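Side-chain contacts in hypothetical protein Atu0240 (Agrobacterium tumefaciens str. C58, PDB 2GAX), which is of unknown function but belongs to the DUF2000 family, grouped with the type 2 peptidyl-tRNA hydrolases, and may share features of their fold: residues 6-11 against 24-29; 76-81 against 125-130. All coordinates share one frame; numbering follows the deposited sequence.

Contact 1 (6-11 against 24-29); sequences IAVILR and AFLMSG
With chi1 at 174°, Val8 extends CG1 away from its backbone N and toward Leu26 of the helix, while Met27 bends at both chi2 (-61°) and chi3, which lays its selenium beside Ile6. The selenium of this selenomethionine lies 4.2 Å from Ile6 CG2, the two side chains crossing at about a right angle. Leu26 offers a single methyl to two strand residues: its CD1 is 4.1 Å from Val8 CG1 and 4.3 Å from Leu10 CD2. Alternation along the strand is the general principle at work, since Ile6 and Val8 direct their CB atoms at the helix, whereas Ala7 and Ile9 direct theirs away from it. Strand 4-11, helix 16-33 and the neighbouring parallel strand 58-63 form a beta-alpha-beta crossover, and here the first strand packs under its own connecting helix. The axes of strand segment 6-11 and helix segment 24-29 run at 149° and approach to 9.8 Å. Backbone bonds from Ile6 and Val8 to Val59, and from Ala7 to Leu117, fix the strand inside the sheet. The interface itself is wholly apolar. At one end Leu10 also meets Val22 and Thr23 of the helix; at the other, Met27 additionally touches Ile58.

Contact 2 (76-81 against 125-130); sequences LERDIT and DKITKG
Lys129 O, two residues past the Ile127 that packs on Arg78 and Ile80, is gripped twice from helix 65-77, by Lys70 NZ and by Arg74 NH1, which also bonds Ile127 O and so ties down two carbonyls of the chain leaving helix 121-127. The side chains of Ile80 and Ile127, and the aliphatic stem of Arg78, meet through carbon. Ile127 sets its CD1 3.7 Å from Ile80 CG1, and its CG1 lies 3.9 Å from Arg78 CG as the two chains slide past each other in opposite directions. A bend at chi2 (-89°) turns Arg78 after that apolar stem, and its guanidinium then presents one face to Lys126 CD, which lies 3.4 Å from Arg78 NH2. The two cationic ends come near as well: Arg78 NH2 is 4.5 Å from Lys126 NZ, like charges whose repulsion, if any, is probably eased by solvent, since both residues are exposed. Ile127, in contrast, is buried, and reaches on to Met115 and Leu117 of the sheet. The turn that delivers Arg78 and Ile80 ends helix 65-77: Asp79 N bonds Leu76 O at 3.0 Å and Ile80 N pairs with Ser75 O, with Asp79 at positive phi as the C-prime residue of a Schellman motif.

How the contacts relate
The two contacts illustrate how a mixed sheet is packed on both faces. Contact 1 comes first along the chain and lies about 2 Å from the centre of the molecule; it closes before contact 2 opens, and contact 2 lies about 13 Å from that centre. Their own centres are about 14 Å apart. Strand 4-11 is the bridge: Ile6 and Val8 point toward helix 16-33, while Ile9 points away and its CD1 packs 4.0 Å from Thr128 CG2, just beyond helix 121-127. Ile9 also touches Leu117, which Ile127 meets too while packing on Ile71 of helix 65-77, consistent with an alpha/beta/alpha layering of a single domain.

Contact 1 (6-11 against 24-29)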
loop_
_atom_site.group_PDB
_atom_site.type_symbol
_atom_site.label_atom_id
_atom_site.label_comp_id
_atom_site.label_asym_id
_atom_site.label_seq_id
_atom_site.Cartn_x
_atom_site.Cartn_y
_atom_site.Cartn_z
ATOM N N ILE A 6 -9.363 -2.240 -1.036
ATOM C CA ILE A 6 -7.930 -1.938 -1.176
ATOM C C ILE A 6 -7.661 -0.503 -0.726
ATOM O O ILE A 6 -8.252 0.450 -1.237
ATOM C CB ILE A 6 -7.404 -2.146 -2.636
ATOM C CG1 ILE A 6 -7.642 -3.581 -3.104
ATOM C CG2 ILE A 6 -5.907 -1.839 -2.726
ATOM C CD1 ILE A 6 -7.280 -3.816 -4.555
ATOM N N ALA A 7 -6.766 -0.357 0.244
ATOM C CA ALA A 7 -6.415 0.935 0.767
ATOM C C ALA A 7 -4.909 1.115 0.776
ATOM O O ALA A 7 -4.159 0.182 1.082
ATOM C CB ALA A 7 -6.975 1.112 2.160
ATOM N N VAL A 8 -4.487 2.323 0.420
ATOM C CA VAL A 8 -3.094 2.738 0.501
ATOM C C VAL A 8 -3.021 3.894 1.499
ATOM O O VAL A 8 -3.774 4.848 1.369
ATOM C CB VAL A 8 -2.604 3.249 -0.871
ATOM C CG1 VAL A 8 -1.188 3.830 -0.763
ATOM C CG2 VAL A 8 -2.675 2.153 -1.929
ATOM N N ILE A 9 -2.126 3.811 2.486
ATOM C CA ILE A 9 -1.929 4.887 3.468
ATOM C C ILE A 9 -0.484 5.401 3.453
ATOM O O ILE A 9 0.468 4.661 3.731
ATOM C CB ILE A 9 -2.315 4.491 4.938
ATOM C CG1 ILE A 9 -3.629 3.721 5.012
ATOM C CG2 ILE A 9 -2.409 5.733 5.842
ATOM C CD1 ILE A 9 -3.480 2.190 5.026
ATOM N N LEU A 10 -0.337 6.690 3.153
ATOM C CA LEU A 10 0.966 7.324 3.014
ATOM C C LEU A 10 1.260 8.260 4.173
ATOM O O LEU A 10 0.347 8.789 4.799
ATOM C CB LEU A 10 1.011 8.106 1.695
ATOM C CG LEU A 10 0.735 7.241 0.456
ATOM C CD1 LEU A 10 0.520 8.105 -0.772
ATOM C CD2 LEU A 10 1.854 6.202 0.223
ATOM N N ARG A 11 2.535 8.454 4.477
ATOM C CA ARG A 11 2.897 9.439 5.496
ATOM C C ARG A 11 2.746 10.819 4.851
ATOM O O ARG A 11 3.292 11.052 3.775
ATOM C CB ARG A 11 4.319 9.204 6.018
ATOM C CG ARG A 11 4.552 9.841 7.400
ATOM C CD ARG A 11 5.945 9.557 7.916
ATOM N NE ARG A 11 6.981 10.282 7.176
ATOM C CZ ARG A 11 8.280 10.008 7.258
ATOM N NH1 ARG A 11 8.709 9.023 8.032
ATOM N NH2 ARG A 11 9.161 10.705 6.557
ATOM N N ALA A 24 3.434 3.116 -5.955
ATOM C CA ALA A 24 3.745 2.185 -7.030
ATOM C C ALA A 24 4.264 0.870 -6.445
ATOM O O ALA A 24 3.769 -0.213 -6.795
ATOM C CB ALA A 24 4.751 2.799 -7.966
ATOM N N PHE A 25 5.239 0.969 -5.536
ATOM C CA PHE A 25 5.794 -0.223 -4.902
ATOM C C PHE A 25 4.795 -0.971 -4.039
ATOM O O PHE A 25 4.667 -2.192 -4.138
ATOM C CB PHE A 25 7.038 0.133 -4.110
ATOM C CG PHE A 25 8.249 0.285 -4.966
ATOM C CD1 PHE A 25 8.987 -0.833 -5.340
ATOM C CD2 PHE A 25 8.643 1.532 -5.426
ATOM C CE1 PHE A 25 10.117 -0.705 -6.157
ATOM C CE2 PHE A 25 9.782 1.671 -6.236
ATOM C CZ PHE A 25 10.515 0.558 -6.591
ATOM N N LEU A 26 4.050 -0.243 -3.219
ATOM C CA LEU A 26 3.026 -0.901 -2.400
ATOM C C LEU A 26 2.012 -1.710 -3.232
ATOM O O LEU A 26 1.637 -2.829 -2.861
ATOM C CB LEU A 26 2.294 0.121 -1.530
ATOM C CG LEU A 26 3.128 0.819 -0.438
ATOM C CD1 LEU A 26 2.320 1.956 0.139
ATOM C CD2 LEU A 26 3.579 -0.151 0.672
HETATM N N MSE A 27 1.570 -1.132 -4.342
HETATM C CA MSE A 27 0.571 -1.753 -5.202
HETATM C C MSE A 27 1.125 -2.993 -5.885
HETATM O O MSE A 27 0.383 -3.955 -6.128
HETATM C CB MSE A 27 0.061 -0.752 -6.242
HETATM C CG MSE A 27 -1.077 0.121 -5.719
HETATM SE SE MSE A 27 -2.650 -1.008 -5.216
HETATM C CE MSE A 27 -2.889 -1.919 -6.763
ATOM N N SER A 28 2.423 -2.982 -6.183
ATOM C CA SER A 28 3.058 -4.165 -6.799
ATOM C C SER A 28 2.914 -5.370 -5.865
ATOM O O SER A 28 2.683 -6.515 -6.318
ATOM C CB SER A 28 4.521 -3.878 -7.186
ATOM O OG SER A 28 5.390 -3.825 -6.076
ATOM N N GLY A 29 3.044 -5.109 -4.561
ATOM C CA GLY A 29 2.830 -6.149 -3.525
ATOM C C GLY A 29 1.384 -6.615 -3.452
ATOM O O GLY A 29 1.103 -7.813 -3.265
#

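Contact 2 (76-81 against 125-130)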
loop_
_atom_site.group_PDB
_atom_site.type_symbol
_atom_site.label_atom_id
_atom_site.label_comp_id
_atom_site.label_asym_id
_atom_site.label_seq_id
_atom_site.Cartn_x
_atom_site.Cartn_y
_atom_site.Cartn_z
ATOM N N LEU A 76 -1.404 -6.048 11.788
ATOM C CA LEU A 76 -0.737 -7.261 12.266
ATOM C C LEU A 76 -1.636 -7.969 13.273
ATOM O O LEU A 76 -1.777 -9.197 13.249
ATOM C CB LEU A 76 0.620 -6.910 12.901
ATOM C CG LEU A 76 1.737 -6.479 11.936
ATOM C CD1 LEU A 76 2.953 -5.990 12.702
ATOM C CD2 LEU A 76 2.130 -7.634 11.037
ATOM N N GLU A 77 -2.247 -7.172 14.146
ATOM C CA GLU A 77 -3.183 -7.665 15.152
ATOM C C GLU A 77 -4.354 -8.397 14.506
ATOM O O GLU A 77 -4.827 -9.394 15.028
ATOM C CB GLU A 77 -3.675 -6.508 16.021
ATOM C CG GLU A 77 -2.600 -5.924 16.942
ATOM C CD GLU A 77 -3.097 -4.762 17.806
ATOM O OE1 GLU A 77 -4.318 -4.462 17.801
ATOM O OE2 GLU A 77 -2.259 -4.140 18.503
ATOM N N ARG A 78 -4.792 -7.902 13.350
ATOM C CA ARG A 78 -5.890 -8.492 12.577
ATOM C C ARG A 78 -5.449 -9.570 11.584
ATOM O O ARG A 78 -6.214 -9.945 10.682
ATOM C CB ARG A 78 -6.602 -7.381 11.812
ATOM C CG ARG A 78 -7.148 -6.285 12.694
ATOM C CD ARG A 78 -8.535 -6.621 13.134
ATOM N NE ARG A 78 -9.115 -5.553 13.941
ATOM C CZ ARG A 78 -10.309 -5.633 14.517
ATOM N NH1 ARG A 78 -11.046 -6.728 14.367
ATOM N NH2 ARG A 78 -10.764 -4.619 15.241
ATOM N N ASP A 79 -4.222 -10.071 11.740
ATOM C CA ASP A 79 -3.692 -11.140 10.873
ATOM C C ASP A 79 -3.712 -10.812 9.376
ATOM O O ASP A 79 -3.884 -11.705 8.540
ATOM C CB ASP A 79 -4.427 -12.476 11.098
ATOM C CG ASP A 79 -4.240 -13.026 12.496
ATOM O OD1 ASP A 79 -3.119 -12.960 13.036
ATOM O OD2 ASP A 79 -5.232 -13.549 13.046
ATOM N N ILE A 80 -3.513 -9.537 9.050
ATOM C CA ILE A 80 -3.418 -9.087 7.659
ATOM C C ILE A 80 -1.951 -9.021 7.232
ATOM O O ILE A 80 -1.085 -8.541 7.987
ATOM C CB ILE A 80 -4.093 -7.693 7.473
ATOM C CG1 ILE A 80 -5.497 -7.663 8.103
ATOM C CG2 ILE A 80 -4.076 -7.227 5.999
ATOM C CD1 ILE A 80 -6.487 -8.693 7.572
ATOM N N THR A 81 -1.678 -9.550 6.042
ATOM C CA THR A 81 -0.377 -9.423 5.405
ATOM C C THR A 81 -0.437 -8.206 4.486
ATOM O O THR A 81 -1.276 -8.137 3.582
ATOM C CB THR A 81 0.013 -10.714 4.639
ATOM O OG1 THR A 81 0.059 -11.812 5.563
ATOM C CG2 THR A 81 1.383 -10.569 3.972
ATOM N N ASP A 125 -11.616 -0.757 7.391
ATOM C CA ASP A 125 -12.068 0.486 8.032
ATOM C C ASP A 125 -11.638 0.607 9.505
ATOM O O ASP A 125 -11.310 1.702 9.974
ATOM C CB ASP A 125 -13.590 0.615 7.910
ATOM C CG ASP A 125 -14.051 0.751 6.472
ATOM O OD1 ASP A 125 -13.390 1.474 5.688
ATOM O OD2 ASP A 125 -15.083 0.136 6.129
ATOM N N LYS A 126 -11.647 -0.513 10.226
ATOM C CA LYS A 126 -11.110 -0.576 11.594
ATOM C C LYS A 126 -9.592 -0.350 11.637
ATOM O O LYS A 126 -9.079 0.349 12.509
ATOM C CB LYS A 126 -11.451 -1.922 12.244
ATOM C CG LYS A 126 -12.932 -2.078 12.601
ATOM C CD LYS A 126 -13.242 -3.436 13.233
ATOM C CE LYS A 126 -14.600 -3.414 13.935
ATOM N NZ LYS A 126 -14.672 -2.359 15.003
ATOM N N ILE A 127 -8.879 -0.957 10.691
ATOM C CA ILE A 127 -7.430 -0.854 10.650
ATOM C C ILE A 127 -7.003 0.587 10.375
ATOM O O ILE A 127 -6.130 1.122 11.059
ATOM C CB ILE A 127 -6.836 -1.842 9.616
ATOM C CG1 ILE A 127 -6.835 -3.256 10.192
ATOM C CG2 ILE A 127 -5.428 -1.427 9.195
ATOM C CD1 ILE A 127 -6.659 -4.351 9.156
ATOM N N THR A 128 -7.665 1.217 9.404
ATOM C CA THR A 128 -7.271 2.529 8.893
ATOM C C THR A 128 -7.852 3.707 9.690
ATOM O O THR A 128 -7.665 4.864 9.308
ATOM C CB THR A 128 -7.668 2.695 7.404
ATOM O OG1 THR A 128 -9.098 2.729 7.293
ATOM C CG2 THR A 128 -7.112 1.548 6.548
ATOM N N LYS A 129 -8.548 3.422 10.791
ATOM C CA LYS A 129 -9.131 4.478 11.639
ATOM C C LYS A 129 -8.117 5.566 11.981
ATOM O O LYS A 129 -6.996 5.281 12.415
ATOM C CB LYS A 129 -9.711 3.881 12.923
ATOM C CG LYS A 129 -10.584 4.832 13.738
ATOM C CD LYS A 129 -10.981 4.169 15.053
ATOM C CE LYS A 129 -11.667 5.133 16.001
ATOM N NZ LYS A 129 -11.918 4.472 17.310
ATOM N N GLY A 130 -8.518 6.814 11.780
ATOM C CA GLY A 130 -7.651 7.946 12.062
ATOM C C GLY A 130 -7.191 8.640 10.794
ATOM O O GLY A 130 -7.174 9.880 10.731
#